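Local coordinates for protein beta-galactosidase (Streptococcus pneumoniae, PDB 4CUA) that probably anchors a cell-surface beta-galactosidase, which releases terminal galactose from glycans by hydrolysis, to carbohydrate through this calcium-bound carbohydrate-binding module, at residues 8-13 and 173-178; 18-23 and 33-38; 77-82 and 158-163. All coordinates share one frame; numbering follows the deposited sequence. Where two conformers were deposited one is given.

Interaction 1: 8-13 and 173-178. With CA (calcium ion), chain C.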
loop_
_atom_site.group_PDB
_atom_site.type_symbol
_atom_site.label_atom_id
_atom_site.label_comp_id
_atom_site.label_asym_id
_atom_site.label_seq_id
_atom_site.Cartn_x
_atom_site.Cartn_y
_atom_site.Cartn_z
ATOM N N ILE A 8 10.617 -4.241 6.208
ATOM C CA ILE A 8 9.586 -4.397 7.176
ATOM C C ILE A 8 8.177 -4.423 6.552
ATOM O O ILE A 8 7.210 -4.464 7.266
ATOM C CB ILE A 8 9.679 -3.281 8.242
ATOM C CG1 ILE A 8 9.668 -1.920 7.611
ATOM C CG2 ILE A 8 10.956 -3.492 9.101
ATOM C CD1 ILE A 8 9.533 -0.722 8.591
ATOM N N SER A 9 8.092 -4.568 5.226
ATOM C CA SER A 9 6.807 -4.796 4.586
ATOM C C SER A 9 6.597 -6.175 4.019
ATOM O O SER A 9 5.460 -6.622 3.920
ATOM C CB SER A 9 6.642 -3.805 3.449
ATOM O OG SER A 9 7.663 -3.811 2.509
ATOM N N ASP A 10 7.677 -6.885 3.653
ATOM C CA ASP A 10 7.479 -8.199 3.106
ATOM C C ASP A 10 6.728 -9.160 3.949
ATOM O O ASP A 10 6.957 -9.241 5.185
ATOM C CB ASP A 10 8.791 -8.934 2.788
ATOM C CG ASP A 10 9.602 -8.336 1.676
ATOM O OD1 ASP A 10 9.161 -7.527 0.838
ATOM O OD2 ASP A 10 10.834 -8.680 1.589
ATOM N N GLN A 11 5.908 -9.986 3.355
ATOM C CA GLN A 11 5.297 -11.101 4.038
ATOM C C GLN A 11 6.354 -12.076 4.528
ATOM O O GLN A 11 7.381 -12.255 3.897
ATOM C CB GLN A 11 4.413 -11.960 3.130
ATOM C CG GLN A 11 3.157 -11.316 2.670
ATOM C CD GLN A 11 2.503 -12.172 1.592
ATOM O OE1 GLN A 11 2.443 -13.391 1.700
ATOM N NE2 GLN A 11 1.879 -11.530 0.586
ATOM N N TRP A 12 6.026 -12.710 5.650
ATOM C CA TRP A 12 6.782 -13.859 6.133
ATOM C C TRP A 12 5.857 -15.045 6.216
ATOM O O TRP A 12 4.734 -14.979 6.710
ATOM C CB TRP A 12 7.408 -13.564 7.504
ATOM C CG TRP A 12 8.572 -12.757 7.383
ATOM C CD1 TRP A 12 8.645 -11.402 7.252
ATOM C CD2 TRP A 12 9.904 -13.221 7.199
ATOM N NE1 TRP A 12 9.901 -11.015 7.088
ATOM C CE2 TRP A 12 10.710 -12.113 7.010
ATOM C CE3 TRP A 12 10.479 -14.504 7.184
ATOM C CZ2 TRP A 12 12.076 -12.204 6.802
ATOM C CZ3 TRP A 12 11.827 -14.598 6.977
ATOM C CH2 TRP A 12 12.604 -13.488 6.760
ATOM N N THR A 13 6.361 -16.172 5.744
ATOM C CA THR A 13 5.583 -17.377 5.689
ATOM C C THR A 13 5.235 -17.781 7.094
ATOM O O THR A 13 6.127 -17.811 7.952
ATOM C CB THR A 13 6.387 -18.511 5.008
ATOM O OG1 THR A 13 6.756 -18.121 3.676
ATOM C CG2 THR A 13 5.564 -19.758 4.955
ATOM N N ILE A 173 -0.247 -1.678 -8.770
ATOM C CA ILE A 173 1.014 -1.813 -8.030
ATOM C C ILE A 173 1.434 -3.272 -8.011
ATOM O O ILE A 173 0.705 -4.119 -7.528
ATOM C CB ILE A 173 0.839 -1.335 -6.591
ATOM C CG1 ILE A 173 0.545 0.158 -6.522
ATOM C CG2 ILE A 173 2.101 -1.646 -5.754
ATOM C CD1 ILE A 173 0.115 0.631 -5.132
ATOM N N THR A 174 2.671 -3.540 -8.486
ATOM C CA THR A 174 3.189 -4.933 -8.396
ATOM C C THR A 174 3.825 -5.251 -7.011
ATOM O O THR A 174 3.710 -6.353 -6.549
ATOM C CB THR A 174 4.131 -5.273 -9.522
ATOM O OG1 THR A 174 4.561 -6.633 -9.366
ATOM C CG2 THR A 174 5.297 -4.383 -9.660
ATOM N N GLU A 175 4.412 -4.238 -6.385
ATOM C CA GLU A 175 5.097 -4.439 -5.087
ATOM C C GLU A 175 5.291 -3.108 -4.444
ATOM O O GLU A 175 5.560 -2.131 -5.125
ATOM C CB GLU A 175 6.449 -5.152 -5.337
ATOM C CG GLU A 175 7.101 -5.766 -4.102
ATOM C CD GLU A 175 6.469 -7.000 -3.552
ATOM O OE1 GLU A 175 5.459 -7.504 -4.082
ATOM O OE2 GLU A 175 6.996 -7.545 -2.514
ATOM N N VAL A 176 5.217 -3.128 -3.100
ATOM C CA VAL A 176 5.704 -2.026 -2.297
ATOM C C VAL A 176 6.835 -2.547 -1.445
ATOM O O VAL A 176 6.910 -3.757 -1.198
ATOM C CB VAL A 176 4.638 -1.414 -1.394
ATOM C CG1 VAL A 176 3.427 -0.992 -2.239
ATOM C CG2 VAL A 176 4.222 -2.357 -0.272
ATOM N N GLN A 177 7.736 -1.654 -1.033
ATOM C CA GLN A 177 8.783 -2.013 -0.069
ATOM C C GLN A 177 8.975 -0.855 0.930
ATOM O O GLN A 177 9.015 0.314 0.541
ATOM C CB GLN A 177 10.105 -2.311 -0.785
ATOM C CG GLN A 177 9.934 -3.472 -1.750
ATOM C CD GLN A 177 11.260 -3.837 -2.460
ATOM O OE1 GLN A 177 12.088 -2.997 -2.758
ATOM N NE2 GLN A 177 11.413 -5.087 -2.709
ATOM N N ILE A 178 9.072 -1.232 2.195
ATOM C CA ILE A 178 9.322 -0.286 3.276
ATOM C C ILE A 178 10.514 -0.839 4.070
ATOM O O ILE A 178 10.527 -2.039 4.376
ATOM C CB ILE A 178 8.099 -0.143 4.198
ATOM C CG1 ILE A 178 6.896 0.340 3.389
ATOM C CG2 ILE A 178 8.347 0.933 5.264
ATOM C CD1 ILE A 178 5.616 0.265 4.204
HETATM CA CA CA C . 4.292 -8.496 -5.787
HETATM O O HOH W 1 7.126 -5.747 0.783
HETATM O O HOH W 2 9.527 -7.174 -1.781
#

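Interaction 2: 18-23 and 33-38. With CA (calcium ion), chain C; EDO (1,2-ethanediol), chain F.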
loop_
_atom_site.group_PDB
_atom_site.type_symbol
_atom_site.label_atom_id
_atom_site.label_comp_id
_atom_site.label_asym_id
_atom_site.label_seq_id
_atom_site.Cartn_x
_atom_site.Cartn_y
_atom_site.Cartn_z
ATOM N N PRO A 18 3.930 -8.828 8.714
ATOM C CA PRO A 18 3.218 -7.659 8.165
ATOM C C PRO A 18 2.199 -8.101 7.132
ATOM O O PRO A 18 2.324 -9.145 6.479
ATOM C CB PRO A 18 4.283 -6.814 7.528
ATOM C CG PRO A 18 5.566 -7.559 7.632
ATOM C CD PRO A 18 5.376 -8.741 8.478
ATOM N N LEU A 19 1.134 -7.306 7.043
ATOM C CA LEU A 19 -0.014 -7.607 6.185
ATOM C C LEU A 19 -0.274 -6.391 5.343
ATOM O O LEU A 19 -0.374 -5.278 5.854
ATOM C CB LEU A 19 -1.265 -7.824 7.053
ATOM C CG LEU A 19 -2.644 -7.984 6.441
ATOM C CD1 LEU A 19 -2.694 -9.289 5.659
ATOM C CD2 LEU A 19 -3.653 -8.074 7.585
ATOM N N ALA A 20 -0.372 -6.596 4.038
ATOM C CA ALA A 20 -0.866 -5.561 3.122
ATOM C C ALA A 20 -2.370 -5.487 3.207
ATOM O O ALA A 20 -3.094 -6.490 3.390
ATOM C CB ALA A 20 -0.448 -5.891 1.690
ATOM N N PHE A 21 -2.904 -4.282 3.055
ATOM C CA PHE A 21 -4.355 -4.086 3.081
ATOM C C PHE A 21 -4.686 -3.013 2.025
ATOM O O PHE A 21 -3.849 -2.216 1.614
ATOM C CB PHE A 21 -4.827 -3.668 4.480
ATOM C CG PHE A 21 -4.235 -2.351 4.973
ATOM C CD1 PHE A 21 -4.829 -1.136 4.687
ATOM C CD2 PHE A 21 -3.072 -2.331 5.776
ATOM C CE1 PHE A 21 -4.317 0.035 5.159
ATOM C CE2 PHE A 21 -2.561 -1.159 6.211
ATOM C CZ PHE A 21 -3.159 0.034 5.884
ATOM N N ALA A 22 -5.956 -3.025 1.569
ATOM C CA ALA A 22 -6.448 -2.058 0.622
ATOM C C ALA A 22 -7.857 -1.702 0.938
ATOM O O ALA A 22 -8.589 -2.511 1.506
ATOM C CB ALA A 22 -6.379 -2.582 -0.778
ATOM N N SER A 23 -8.244 -0.481 0.593
ATOM C CA SER A 23 -9.660 -0.103 0.790
ATOM C C SER A 23 -10.588 -0.959 -0.097
ATOM O O SER A 23 -11.699 -1.312 0.305
ATOM C CB SER A 23 -9.804 1.368 0.441
ATOM O OG SER A 23 -9.346 1.677 -0.828
ATOM N N ASN A 33 -0.711 -9.392 -3.094
ATOM C CA ASN A 33 0.306 -9.294 -4.128
ATOM C C ASN A 33 1.330 -8.245 -3.978
ATOM O O ASN A 33 2.341 -8.284 -4.648
ATOM C CB ASN A 33 -0.334 -9.130 -5.494
ATOM C CG ASN A 33 -1.036 -10.403 -5.984
ATOM O OD1 ASN A 33 -0.709 -11.526 -5.566
ATOM N ND2 ASN A 33 -1.924 -10.237 -6.925
ATOM N N VAL A 34 1.097 -7.215 -3.151
ATOM C CA VAL A 34 2.045 -6.117 -3.113
ATOM C C VAL A 34 3.243 -6.325 -2.145
ATOM O O VAL A 34 4.119 -5.486 -2.102
ATOM C CB VAL A 34 1.445 -4.729 -2.855
ATOM C CG1 VAL A 34 0.256 -4.461 -3.794
ATOM C CG2 VAL A 34 1.030 -4.528 -1.376
ATOM N N ASN A 35 3.184 -7.388 -1.339
ATOM C CA ASN A 35 4.316 -7.618 -0.432
ATOM C C ASN A 35 4.672 -9.063 -0.433
ATOM O O ASN A 35 5.144 -9.626 0.604
ATOM C CB ASN A 35 4.016 -7.120 0.995
ATOM C CG ASN A 35 2.941 -7.888 1.689
ATOM O OD1 ASN A 35 2.085 -8.515 1.111
ATOM N ND2 ASN A 35 2.969 -7.779 3.060
ATOM N N ASP A 36 4.584 -9.692 -1.625
ATOM C CA ASP A 36 4.854 -11.120 -1.799
ATOM C C ASP A 36 6.272 -11.408 -2.343
ATOM O O ASP A 36 6.599 -12.597 -2.595
ATOM C CB ASP A 36 3.807 -11.799 -2.627
ATOM C CG ASP A 36 3.754 -11.325 -4.048
ATOM O OD1 ASP A 36 4.503 -10.453 -4.437
ATOM O OD2 ASP A 36 2.871 -11.837 -4.749
ATOM N N LYS A 37 7.063 -10.374 -2.516
ATOM C CA LYS A 37 8.457 -10.429 -3.001
ATOM C C LYS A 37 8.521 -10.796 -4.454
ATOM O O LYS A 37 9.625 -11.024 -4.971
ATOM C CB LYS A 37 9.350 -11.364 -2.133
ATOM C CG LYS A 37 9.497 -10.806 -0.689
ATOM C CD LYS A 37 9.976 -11.890 0.234
ATOM C CE LYS A 37 8.793 -12.769 0.671
ATOM N NZ LYS A 37 9.090 -13.877 1.609
ATOM N N LEU A 38 7.402 -10.823 -5.171
ATOM C CA LEU A 38 7.402 -11.030 -6.630
ATOM C C LEU A 38 7.161 -9.668 -7.249
ATOM O O LEU A 38 6.301 -8.920 -6.796
ATOM C CB LEU A 38 6.309 -11.992 -7.058
ATOM C CG LEU A 38 6.434 -13.402 -6.525
ATOM C CD1 LEU A 38 5.251 -14.240 -6.971
ATOM C CD2 LEU A 38 7.775 -14.025 -6.929
HETATM CA CA CA C . 4.292 -8.496 -5.787
HETATM C C1 EDO F . -2.589 -12.382 -9.699
HETATM O O1 EDO F . -3.366 -12.206 -8.539
HETATM C C2 EDO F . -2.827 -11.235 -10.666
HETATM O O2 EDO F . -2.276 -9.990 -10.156
HETATM O O HOH W 3 0.053 -9.234 2.851
#

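Interaction 3: 77-82 and 158-163. With EDO (1,2-ethanediol), chain E.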
loop_
_atom_site.group_PDB
_atom_site.type_symbol
_atom_site.label_atom_id
_atom_site.label_comp_id
_atom_site.label_asym_id
_atom_site.label_seq_id
_atom_site.Cartn_x
_atom_site.Cartn_y
_atom_site.Cartn_z
ATOM N N ASP A 77 10.232 6.014 7.563
ATOM C CA ASP A 77 10.572 7.219 6.872
ATOM C C ASP A 77 10.661 7.133 5.336
ATOM O O ASP A 77 11.139 8.001 4.647
ATOM C CB ASP A 77 11.865 7.866 7.486
ATOM C CG ASP A 77 13.140 7.162 7.062
ATOM O OD1 ASP A 77 13.073 6.106 6.382
ATOM O OD2 ASP A 77 14.246 7.647 7.444
ATOM N N ASN A 78 10.109 6.034 4.783
ATOM C CA ASN A 78 10.260 5.723 3.398
ATOM C C ASN A 78 9.122 4.774 2.973
ATOM O O ASN A 78 8.546 4.094 3.776
ATOM C CB ASN A 78 11.641 5.025 3.122
ATOM C CG ASN A 78 11.767 3.716 3.789
ATOM O OD1 ASN A 78 11.457 2.654 3.192
ATOM N ND2 ASN A 78 12.168 3.706 5.044
ATOM N N LEU A 79 8.937 4.786 1.661
ATOM C CA LEU A 79 8.053 3.873 0.950
ATOM C C LEU A 79 8.495 3.805 -0.451
ATOM O O LEU A 79 8.798 4.792 -1.057
ATOM C CB LEU A 79 6.646 4.447 0.989
ATOM C CG LEU A 79 5.561 3.669 0.198
ATOM C CD1 LEU A 79 5.319 2.257 0.715
ATOM C CD2 LEU A 79 4.259 4.495 0.075
ATOM N N SER A 80 8.524 2.593 -1.018
ATOM C CA SER A 80 8.785 2.435 -2.441
ATOM C C SER A 80 7.617 1.677 -3.061
ATOM O O SER A 80 7.126 0.735 -2.486
ATOM C CB SER A 80 10.068 1.642 -2.693
ATOM O OG SER A 80 11.181 2.239 -2.075
ATOM N N VAL A 81 7.217 2.118 -4.255
ATOM C CA VAL A 81 6.047 1.545 -4.940
ATOM C C VAL A 81 6.361 1.315 -6.386
ATOM O O VAL A 81 6.684 2.229 -7.141
ATOM C CB VAL A 81 4.842 2.476 -4.869
ATOM C CG1 VAL A 81 3.598 1.825 -5.501
ATOM C CG2 VAL A 81 4.554 2.907 -3.471
ATOM N N GLY A 82 6.210 0.070 -6.794
ATOM C CA GLY A 82 6.370 -0.319 -8.184
ATOM C C GLY A 82 5.036 -0.255 -8.898
ATOM O O GLY A 82 4.255 -1.185 -8.818
ATOM N N ILE A 158 1.268 2.430 7.422
ATOM C CA ILE A 158 1.203 3.492 6.483
ATOM C C ILE A 158 0.404 3.018 5.309
ATOM O O ILE A 158 0.307 1.806 5.098
ATOM C CB ILE A 158 2.576 4.094 6.090
ATOM C CG1 ILE A 158 3.377 3.076 5.263
ATOM C CG2 ILE A 158 3.272 4.584 7.363
ATOM C CD1 ILE A 158 4.445 3.692 4.397
ATOM N N ARG A 159 -0.134 3.967 4.583
ATOM C CA ARG A 159 -0.827 3.699 3.336
ATOM C C ARG A 159 -0.621 4.802 2.325
ATOM O O ARG A 159 -0.266 5.960 2.667
ATOM C CB ARG A 159 -2.319 3.463 3.522
ATOM C CG ARG A 159 -3.144 4.716 3.820
ATOM C CD ARG A 159 -4.567 4.320 4.186
ATOM N NE ARG A 159 -5.349 5.547 4.336
ATOM C CZ ARG A 159 -6.640 5.519 4.691
ATOM N NH1 ARG A 159 -7.274 4.364 4.854
ATOM N NH2 ARG A 159 -7.272 6.664 4.824
ATOM N N ILE A 160 -0.791 4.452 1.069
ATOM C CA ILE A 160 -0.801 5.369 -0.021
ATOM C C ILE A 160 -2.223 5.347 -0.625
ATOM O O ILE A 160 -2.705 4.350 -1.045
ATOM C CB ILE A 160 0.379 5.157 -1.020
ATOM C CG1 ILE A 160 0.369 6.207 -2.083
ATOM C CG2 ILE A 160 0.357 3.738 -1.616
ATOM C CD1 ILE A 160 1.546 6.197 -3.039
ATOM N N ARG A 161 -2.844 6.529 -0.633
ATOM C CA ARG A 161 -4.250 6.707 -1.047
ATOM C C ARG A 161 -4.243 7.462 -2.353
ATOM O O ARG A 161 -3.659 8.579 -2.480
ATOM C CB ARG A 161 -4.973 7.456 0.065
ATOM C CG ARG A 161 -6.454 7.708 -0.253
ATOM C CD ARG A 161 -7.199 8.109 0.972
ATOM N NE ARG A 161 -6.588 9.216 1.711
ATOM C CZ ARG A 161 -6.673 10.496 1.387
ATOM N NH1 ARG A 161 -7.397 10.907 0.351
ATOM N NH2 ARG A 161 -6.063 11.373 2.157
HETATM N N MSE A 162 -4.855 6.867 -3.375
HETATM C CA MSE A 162 -4.566 7.190 -4.748
HETATM C C MSE A 162 -5.775 7.312 -5.654
HETATM O O MSE A 162 -6.687 6.502 -5.545
HETATM C CB MSE A 162 -3.767 6.042 -5.397
HETATM C CG MSE A 162 -2.427 5.851 -4.670
HETATM SE SE MSE A 162 -1.572 4.161 -5.204
HETATM C CE MSE A 162 -2.852 2.933 -4.389
ATOM N N VAL A 163 -5.805 8.315 -6.504
ATOM C CA VAL A 163 -6.892 8.445 -7.477
ATOM C C VAL A 163 -6.398 8.017 -8.827
ATOM O O VAL A 163 -5.326 8.474 -9.306
ATOM C CB VAL A 163 -7.396 9.896 -7.555
ATOM C CG1 VAL A 163 -8.594 9.927 -8.487
ATOM C CG2 VAL A 163 -7.824 10.389 -6.200
HETATM C C1 EDO E . -9.140 1.925 4.242
HETATM O O1 EDO E . -10.174 1.103 3.960
HETATM C C2 EDO E . -7.836 1.032 4.118
HETATM O O2 EDO E . -6.816 1.843 3.855
#

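Interaction 1: 8-13 and 173-178
Ser-9 and Ile-8 hold the N-terminal loop against the end of strand 175-177 by two direct hydrogen bonds to Ile-178. The backbone N of Ile-8 donates to Ile-178 O at 2.9 Å, and the backbone N of Ile-178 donates in turn to Ser-9 OG at 3.0 Å. Ser-9 has its hydroxyl between its own backbone N and carbonyl carbon (chi1 55°), which turns OG toward the N-H of Ile-178, beside Gln-177 CA.

Water carries the polar contact further along the strand. Ser-9 OG, which accepts from Ile-178 N, donates to one water at 2.6 Å, and this water donates both to Asp-10 OD1 and to Val-176 O. A second water lies between the two acids, donating to Asp-10 OD1 at 2.7 Å and to Glu-175 OE2 at 2.7 Å while accepting from Gln-177 NE2. The carboxylates stand 4.0 Å apart between Asp-10 OD1 and Glu-175 OE2, their planes turned 51° from each other.

The main apolar contact is between the isoleucines, whose side chains cross at about a right angle, with Ile-8 CD1 3.9 Å from Ile-178 CG2; Ser-9 CB also lies against Ile-178 CB. Val-63 and Phe-65 of strand 58-67 also pack on Ile-178.

Calcium is bound at the other end of 173-178, at Thr-174 and Glu-175. Glu-175 bends at chi2 (73°) to bring OE1 to the calcium ion at 2.3 Å, and Thr-174 O is a further ligand; Asn-33, Asp-36, Leu-38 and Asn-47 complete the site. Glu-175 OE2 also accepts from the backbone N of Lys-37. With calcium on one oxygen and N-H and water donors on the other, the negative charge of Glu-175 is probably well compensated, which would make the nearness of Asp-10 tolerable.

Interaction 2: 18-23 and 33-38
Asn-35 reaches from the calcium-binding loop to Ala-20 on strand 19-22. Its CB points toward the strand, and CG sits between the backbone N and the carbonyl carbon (chi1 67°), which brings the amide alongside the alanine methyl, with CG 3.9 Å from Ala-20 CB. At the tip the two branches part. OD1 packs on the same methyl and accepts a hydrogen bond from a water at 2.8 Å; that water accepts from Ala-20 N, a bridge in place of a direct bond. ND2 is 3.7 Å from Pro-18 O, and its main polar partner is the backbone O of Ser-9 in the N-terminal loop. Beside the amide, Val-34 CG2 meets Ala-20 CB at 3.7 Å; Val-34 also touches Trp-49, Val-61, Ile-173 and Val-176.

On either side of Asn-35 in sequence the loop binds the metal. Asp-36 OD1 binds calcium at 2.4 Å and also accepts from Leu-38 N, forming an Asx turn, and Asn-33 O and Leu-38 O are further ligands. Asn-47, Thr-174 and Glu-175 complete a loop-built calcium site of the sort common in galactose-binding-like beta-sandwich modules.

Interaction 3: 77-82 and 158-163
Leu-79 lies between Ile-158 and Ile-160, and these side chains carry most of the contact between strands 77-82 and 158-163. One branch of the leucine serves each neighbour. CD2 approaches Ile-160 CB at 4.1 Å, and CD1 lies 4.0 Å from Ile-158 CD1, where the two side chains lie side by side, pointing opposite ways; Ile-158 was modelled in two conformers, so this second contact is less certain. With CG anti to the backbone N (chi1 176°), Leu-79 reaches toward strand 158-163 with its fork. Val-81 adds a looser touch, CG2 to Ile-160 CD1 at 4.5 Å.

No hydrogen bond joins the segments, whose axes come within 9.4 Å at an angle of 49°, a spacing and twist suited to facing layers of a beta-sandwich.

The next shell is also apolar. Ile-178 touches both Leu-79 and Ile-158, Tyr-99 and Ile-97 back the two isoleucines, and Phe-148 lies on Val-81. The CB of Arg-159 is directed away from strand 77-82; its guanidinium forms a salt bridge with Glu-98, a cation-pi contact with Trp-128 and a hydrogen bond from NH1 to O2 of a 1,2-ethanediol probably from the crystallisation liquor (2.8 Å).

Strand 70-83 is paired antiparallel with strands 58-67, 145-155 and 172-177, whereas strand 157-163 runs antiparallel between strands 58-67 and 94-100. Strand 58-67 thus pairs with both, whose contact here is mainly through side chains.

Overall arrangement
From the N terminus, the loop 8-13 precedes strand 19-22 and is matched only near the end of the modelled chain by 173-178, so interaction 1 closes a loop that takes in almost the whole module. Interactions 2 and 3 nest within it, in series: 18-23 with 33-38 closes a short loop early on, and 77-82 with 158-163 spans a longer one afterwards. Calcium joins interactions 1 and 2, which also meet through Val-176 N and Val-34 O. Interaction 3 borders interaction 1 where strands 70-83 and 172-177 pair, and Phe-21 packs on strand 157-163. Together they tie the terminal segments and the calcium loop to the sandwich core.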